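Local coordinates for protein cleavage and polyadenylation specificity factor 100 KD subunit (Methanosarcina mazei, PDB 2XR1) that probably terminates archaeal transcription by cutting nascent RNA as it leaves RNA polymerase, acting as a dimeric, zinc-dependent nuclease of the metallo-beta-lactamase superfamily, at residues 36-42 / 64-70; 238-243 / 262-268. One frame throughout, in Å; residues are numbered along the deposited sequence.

From the N terminus the chain first builds a small KH domain, where contact 1 pairs strand 36-41 with strand 65-69 across a connection made largely of helices 44-49 and 52-61. That loop is complete long before contact 2 opens in the metallo-beta-lactamase domain, so the two lie in series and neither nest nor cross. In contact 2, strand 240-242 meets strand 266-268 after an excursion through helices 248-251 and 254-259 that carries zinc ligands. Both are parallel pairings closed over helices, one in a three-stranded sheet and the other in a seven-stranded one. The centres of contact 1 and contact 2 are about 23 Å apart and the nearest atoms of contact 1 and contact 2 about 7 Å apart, without touching.

Contact 1 (36-42 / 64-70)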
loop_
_atom_site.group_PDB
_atom_site.type_symbol
_atom_site.label_atom_id
_atom_site.label_comp_id
_atom_site.label_asym_id
_atom_site.label_seq_id
_atom_site.Cartn_x
_atom_site.Cartn_y
_atom_site.Cartn_z
ATOM N N GLN B 36 20.515 -5.238 -21.452
ATOM C CA GLN B 36 21.287 -6.097 -22.354
ATOM C C GLN B 36 22.600 -6.618 -21.786
ATOM O O GLN B 36 23.273 -5.956 -21.010
ATOM C CB GLN B 36 21.658 -5.323 -23.631
ATOM C CG GLN B 36 20.517 -4.805 -24.440
ATOM C CD GLN B 36 20.975 -4.215 -25.745
ATOM O OE1 GLN B 36 20.641 -4.716 -26.808
ATOM N NE2 GLN B 36 21.745 -3.146 -25.670
ATOM N N LEU B 37 22.996 -7.792 -22.250
ATOM C CA LEU B 37 24.364 -8.258 -22.099
ATOM C C LEU B 37 25.067 -7.760 -23.317
ATOM O O LEU B 37 24.571 -7.964 -24.420
ATOM C CB LEU B 37 24.399 -9.768 -22.088
ATOM C CG LEU B 37 25.794 -10.366 -21.966
ATOM C CD1 LEU B 37 26.554 -9.752 -20.802
ATOM C CD2 LEU B 37 25.682 -11.902 -21.841
ATOM N N VAL B 38 26.196 -7.086 -23.141
ATOM C CA VAL B 38 26.887 -6.466 -24.254
ATOM C C VAL B 38 28.287 -7.019 -24.380
ATOM O O VAL B 38 29.026 -6.991 -23.415
ATOM C CB VAL B 38 26.967 -4.973 -24.075
ATOM C CG1 VAL B 38 27.960 -4.385 -25.043
ATOM C CG2 VAL B 38 25.609 -4.368 -24.321
ATOM N N LEU B 39 28.636 -7.511 -25.574
ATOM C CA LEU B 39 29.996 -7.976 -25.917
ATOM C C LEU B 39 30.752 -6.872 -26.628
ATOM O O LEU B 39 30.336 -6.419 -27.679
ATOM C CB LEU B 39 29.967 -9.191 -26.871
ATOM C CG LEU B 39 28.953 -10.282 -26.574
ATOM C CD1 LEU B 39 29.157 -11.453 -27.526
ATOM C CD2 LEU B 39 29.088 -10.689 -25.138
ATOM N N TYR B 40 31.899 -6.497 -26.093
ATOM C CA TYR B 40 32.794 -5.607 -26.798
ATOM C C TYR B 40 33.782 -6.382 -27.674
ATOM O O TYR B 40 34.231 -7.451 -27.291
ATOM C CB TYR B 40 33.518 -4.723 -25.790
ATOM C CG TYR B 40 32.583 -3.659 -25.250
ATOM C CD1 TYR B 40 32.289 -2.519 -26.003
ATOM C CD2 TYR B 40 31.949 -3.820 -24.012
ATOM C CE1 TYR B 40 31.425 -1.561 -25.536
ATOM C CE2 TYR B 40 31.065 -2.868 -23.529
ATOM C CZ TYR B 40 30.802 -1.733 -24.292
ATOM O OH TYR B 40 29.920 -0.764 -23.807
ATOM N N THR B 41 34.110 -5.842 -28.848
ATOM C CA THR B 41 34.986 -6.513 -29.791
ATOM C C THR B 41 35.855 -5.510 -30.519
ATOM O O THR B 41 35.415 -4.398 -30.787
ATOM C CB THR B 41 34.142 -7.257 -30.833
ATOM O OG1 THR B 41 34.944 -8.188 -31.581
ATOM C CG2 THR B 41 33.472 -6.253 -31.794
ATOM N N GLU B 42 37.083 -5.914 -30.856
ATOM C CA GLU B 42 37.960 -5.117 -31.730
ATOM C C GLU B 42 37.798 -5.529 -33.185
ATOM O O GLU B 42 38.461 -4.992 -34.060
ATOM C CB GLU B 42 39.412 -5.254 -31.301
ATOM C CG GLU B 42 39.683 -4.648 -29.939
ATOM C CD GLU B 42 41.126 -4.830 -29.485
ATOM O OE1 GLU B 42 41.582 -5.987 -29.417
ATOM O OE2 GLU B 42 41.800 -3.818 -29.196
ATOM N N ARG B 64 19.130 -11.649 -24.143
ATOM C CA ARG B 64 19.392 -10.618 -25.148
ATOM C C ARG B 64 20.853 -10.167 -25.048
ATOM O O ARG B 64 21.331 -9.789 -23.968
ATOM C CB ARG B 64 18.477 -9.384 -24.982
ATOM C CG ARG B 64 16.948 -9.637 -25.127
ATOM C CD ARG B 64 16.218 -8.638 -26.096
ATOM N NE ARG B 64 16.824 -7.293 -26.218
ATOM C CZ ARG B 64 16.634 -6.259 -25.381
ATOM N NH1 ARG B 64 15.862 -6.370 -24.297
ATOM N NH2 ARG B 64 17.227 -5.092 -25.627
ATOM N N ILE B 65 21.532 -10.200 -26.195
ATOM C CA ILE B 65 22.942 -9.849 -26.317
ATOM C C ILE B 65 23.145 -8.959 -27.527
ATOM O O ILE B 65 22.641 -9.264 -28.591
ATOM C CB ILE B 65 23.823 -11.092 -26.494
ATOM C CG1 ILE B 65 23.634 -12.049 -25.316
ATOM C CG2 ILE B 65 25.296 -10.679 -26.623
ATOM C CD1 ILE B 65 24.677 -13.138 -25.242
ATOM N N ALA B 66 23.861 -7.854 -27.344
ATOM C CA ALA B 66 24.334 -7.011 -28.440
ATOM C C ALA B 66 25.883 -7.016 -28.442
ATOM O O ALA B 66 26.534 -7.089 -27.393
ATOM C CB ALA B 66 23.799 -5.581 -28.295
ATOM N N MET B 67 26.478 -6.948 -29.619
ATOM C CA MET B 67 27.902 -6.723 -29.684
ATOM C C MET B 67 28.101 -5.231 -29.923
ATOM O O MET B 67 27.220 -4.585 -30.454
ATOM C CB MET B 67 28.533 -7.610 -30.765
ATOM C CG MET B 67 28.468 -7.043 -32.138
ATOM S SD MET B 67 29.715 -5.786 -32.400
ATOM C CE MET B 67 29.295 -5.270 -34.063
ATOM N N ARG B 68 29.224 -4.671 -29.498
ATOM C CA ARG B 68 29.594 -3.347 -29.962
ATOM C C ARG B 68 31.101 -3.098 -30.078
ATOM O O ARG B 68 31.911 -3.790 -29.465
ATOM C CB ARG B 68 28.935 -2.245 -29.150
ATOM C CG ARG B 68 28.606 -2.554 -27.723
ATOM C CD ARG B 68 27.725 -1.430 -27.112
ATOM N NE ARG B 68 28.360 -0.087 -27.152
ATOM C CZ ARG B 68 28.160 0.888 -26.260
ATOM N NH1 ARG B 68 27.349 0.707 -25.219
ATOM N NH2 ARG B 68 28.784 2.053 -26.408
ATOM N N PRO B 69 31.475 -2.110 -30.899
ATOM C CA PRO B 69 32.872 -1.901 -31.167
ATOM C C PRO B 69 33.617 -1.436 -29.927
ATOM O O PRO B 69 33.136 -0.582 -29.185
ATOM C CB PRO B 69 32.858 -0.795 -32.222
ATOM C CG PRO B 69 31.528 -0.905 -32.858
ATOM C CD PRO B 69 30.629 -1.238 -31.736
ATOM N N ASP B 70 34.785 -2.008 -29.703
ATOM C CA ASP B 70 35.667 -1.485 -28.698
ATOM C C ASP B 70 35.917 -0.020 -29.040
ATOM O O ASP B 70 36.312 0.299 -30.176
ATOM C CB ASP B 70 37.004 -2.223 -28.698
ATOM C CG ASP B 70 37.796 -2.009 -27.413
ATOM O OD1 ASP B 70 37.554 -2.770 -26.441
ATOM O OD2 ASP B 70 38.676 -1.108 -27.381
#
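Leu37 and Arg64 begin a run of six backbone hydrogen bonds that joins strands 36-41 and 65-69 in parallel. Leu37, Leu39 and Thr41 supply both the N-H and the C=O, reaching Arg64, Ala66, Arg68 and Asp70 in alternation. The last bond, Asp70 N to Thr41 O at 2.7 Å, has its donor above the carbonyl plane.

Apolar contacts gather on the face of Leu37, Leu39, Ile65 and Met67. Leu37 and Ile65 run side by side, CD2 to CD1 at 3.8 Å, while Leu39 turns its CG against Ile65 CG2 at 3.7 Å. Helix 52-61 packs on this face through Leu57 and Leu61.

The face of Val38, Ala66, Tyr40 and Arg68 is of mixed character. Arg68 lies alongside Tyr40, ring and guanidinium planes 49° apart, and Tyr40 OH sits over one guanidinium face, 3.3 Å from Arg68 NH1 but badly angled for a hydrogen bond; the charge is instead paired with Glu33. Val38 CG1, anti to its own N (chi1 166°), reaches one face of the Tyr40 ring and also touches Arg68 CG.

A sheet with helices on one side, its strands 36-41 and 65-69 parallel and joined through two helices, fits the type II KH fold assigned to this N-terminal domain.

Contact 2 (238-243 / 262-268); sequences IDAVIV and YEGPVYC
Tyr262 reaches across to Ile238, Ala240 and Val241 just ahead of a parallel strand pair, 240-242 with 266-268, that belongs to a beta-alpha-beta crossover of the metallo-beta-lactamase fold. Its ring is swung out by a chi1 of -179°, with CG anti to the backbone N, and meets residues 238-243 along its edge and beyond. Ile238 O lies at the ring edge, in its plane, 3.3 Å from Tyr262 CE1, and the Ile238 side chain crosses the tyrosine at about a right angle. Farther round, Val241 CG2 approaches Tyr262 CE2 obliquely at 3.7 Å. Gly264 N sits over the centre of one ring face, so the chain folds back on the tyrosine before entering the strand, and Phe258 of the preceding helix meets the ring edge-to-face.

Tyr267 and Ile242 share the sheet face opposite that of Val241 and Val266, and their side chains cross at a slant, Ile242 CG1 passing Tyr267 CB. There Ala240 CB abuts the edge of the Tyr267 ring, in plane, 3.6 Å from Tyr267 CE2. Near the face of Val241 and Val266, Val243 CG2 packs obliquely on Val266 CG1 at 3.5 Å.

Between these two layers the backbones are fastened by Tyr267 N to Val241 O and by Val243 N to Tyr267 O. The strand 240-242 leads directly toward the zinc-binding His245 and His247. The side chain of Val243 is about 5 Å from that of the zinc ligand His250, which puts the end of the pairing near the metal site, although the Val243 side chain is still about 10 Å from a bound zinc ion. At the start of the pairing a single carbonyl takes two donors: Pro265 O accepts Val241 N at 3.1 Å and the hydroxyl of Tyr262, OH to O 2.7 Å.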
loop_
_atom_site.group_PDB
_atom_site.type_symbol
_atom_site.label_atom_id
_atom_site.label_comp_id
_atom_site.label_asym_id
_atom_site.label_seq_id
_atom_site.Cartn_x
_atom_site.Cartn_y
_atom_site.Cartn_z
ATOM N N ILE B 238 12.851 1.965 -6.159
ATOM C CA ILE B 238 12.171 1.726 -7.410
ATOM C C ILE B 238 13.123 1.209 -8.498
ATOM O O ILE B 238 13.981 1.928 -8.969
ATOM C CB ILE B 238 11.442 2.975 -7.958
ATOM C CG1 ILE B 238 10.566 3.627 -6.889
ATOM C CG2 ILE B 238 10.607 2.570 -9.108
ATOM C CD1 ILE B 238 9.350 2.841 -6.523
ATOM N N ASP B 239 12.898 -0.021 -8.949
ATOM C CA ASP B 239 13.706 -0.625 -9.979
ATOM C C ASP B 239 13.576 0.047 -11.353
ATOM O O ASP B 239 14.577 0.172 -12.089
ATOM C CB ASP B 239 13.387 -2.108 -10.069
ATOM C CG ASP B 239 13.822 -2.878 -8.804
ATOM O OD1 ASP B 239 13.441 -2.461 -7.652
ATOM O OD2 ASP B 239 14.580 -3.896 -8.952
ATOM N N ALA B 240 12.363 0.479 -11.707
ATOM C CA ALA B 240 12.140 1.092 -13.026
ATOM C C ALA B 240 10.881 1.917 -13.114
ATOM O O ALA B 240 9.981 1.784 -12.333
ATOM C CB ALA B 240 12.127 0.042 -14.084
ATOM N N VAL B 241 10.852 2.801 -14.084
ATOM C CA VAL B 241 9.666 3.546 -14.421
ATOM C C VAL B 241 9.350 3.162 -15.855
ATOM O O VAL B 241 10.237 3.159 -16.697
ATOM C CB VAL B 241 9.888 5.087 -14.244
ATOM C CG1 VAL B 241 8.729 5.866 -14.767
ATOM C CG2 VAL B 241 10.112 5.428 -12.723
ATOM N N ILE B 242 8.099 2.781 -16.117
ATOM C CA ILE B 242 7.662 2.563 -17.475
ATOM C C ILE B 242 6.743 3.697 -17.912
ATOM O O ILE B 242 5.828 4.057 -17.210
ATOM C CB ILE B 242 7.005 1.201 -17.624
ATOM C CG1 ILE B 242 8.090 0.118 -17.686
ATOM C CG2 ILE B 242 6.220 1.104 -18.917
ATOM C CD1 ILE B 242 8.648 -0.312 -16.385
ATOM N N VAL B 243 6.990 4.262 -19.073
ATOM C CA VAL B 243 6.115 5.266 -19.648
ATOM C C VAL B 243 5.380 4.584 -20.810
ATOM O O VAL B 243 5.990 4.112 -21.781
ATOM C CB VAL B 243 6.924 6.480 -20.137
ATOM C CG1 VAL B 243 6.034 7.454 -20.821
ATOM C CG2 VAL B 243 7.708 7.161 -18.962
ATOM N N TYR B 262 15.197 9.838 -7.537
ATOM C CA TYR B 262 15.191 8.629 -8.342
ATOM C C TYR B 262 16.392 8.656 -9.258
ATOM O O TYR B 262 16.762 9.719 -9.787
ATOM C CB TYR B 262 13.915 8.553 -9.178
ATOM C CG TYR B 262 13.809 7.307 -10.033
ATOM C CD1 TYR B 262 13.802 6.050 -9.468
ATOM C CD2 TYR B 262 13.728 7.399 -11.419
ATOM C CE1 TYR B 262 13.713 4.913 -10.266
ATOM C CE2 TYR B 262 13.627 6.276 -12.222
ATOM C CZ TYR B 262 13.622 5.040 -11.647
ATOM O OH TYR B 262 13.517 3.941 -12.449
ATOM N N GLU B 263 16.996 7.487 -9.445
ATOM C CA GLU B 263 18.197 7.361 -10.275
ATOM C C GLU B 263 18.273 6.065 -11.120
ATOM O O GLU B 263 19.348 5.659 -11.568
ATOM C CB GLU B 263 19.443 7.563 -9.378
ATOM C CG GLU B 263 20.029 8.977 -9.540
ATOM C CD GLU B 263 21.010 9.384 -8.469
ATOM O OE1 GLU B 263 21.354 8.552 -7.597
ATOM O OE2 GLU B 263 21.460 10.554 -8.495
ATOM N N GLY B 264 17.121 5.431 -11.335
ATOM C CA GLY B 264 17.028 4.268 -12.188
ATOM C C GLY B 264 16.561 4.645 -13.608
ATOM O O GLY B 264 16.542 5.821 -13.988
ATOM N N PRO B 265 16.176 3.632 -14.398
ATOM C CA PRO B 265 15.817 3.799 -15.772
ATOM C C PRO B 265 14.354 4.161 -15.988
ATOM O O PRO B 265 13.503 3.880 -15.145
ATOM C CB PRO B 265 16.062 2.425 -16.328
ATOM C CG PRO B 265 15.762 1.520 -15.188
ATOM C CD PRO B 265 16.165 2.216 -13.983
ATOM N N VAL B 266 14.085 4.790 -17.133
ATOM C CA VAL B 266 12.753 5.030 -17.614
ATOM C C VAL B 266 12.664 4.248 -18.914
ATOM O O VAL B 266 13.478 4.476 -19.820
ATOM C CB VAL B 266 12.540 6.521 -17.904
ATOM C CG1 VAL B 266 11.156 6.727 -18.458
ATOM C CG2 VAL B 266 12.783 7.341 -16.682
ATOM N N TYR B 267 11.721 3.311 -19.018
ATOM C CA TYR B 267 11.609 2.454 -20.225
ATOM C C TYR B 267 10.386 2.891 -20.995
ATOM O O TYR B 267 9.323 3.032 -20.403
ATOM C CB TYR B 267 11.423 0.984 -19.898
ATOM C CG TYR B 267 12.592 0.347 -19.254
ATOM C CD1 TYR B 267 13.686 -0.015 -20.000
ATOM C CD2 TYR B 267 12.594 0.091 -17.897
ATOM C CE1 TYR B 267 14.787 -0.603 -19.413
ATOM C CE2 TYR B 267 13.688 -0.491 -17.282
ATOM C CZ TYR B 267 14.786 -0.817 -18.043
ATOM O OH TYR B 267 15.877 -1.353 -17.445
ATOM N N CYS B 268 10.563 3.103 -22.312
ATOM C CA CYS B 268 9.471 3.465 -23.212
ATOM C C CYS B 268 9.866 3.174 -24.634
ATOM O O CYS B 268 10.951 2.743 -24.866
ATOM C CB CYS B 268 9.148 4.935 -23.105
ATOM S SG CYS B 268 10.521 5.913 -23.668
#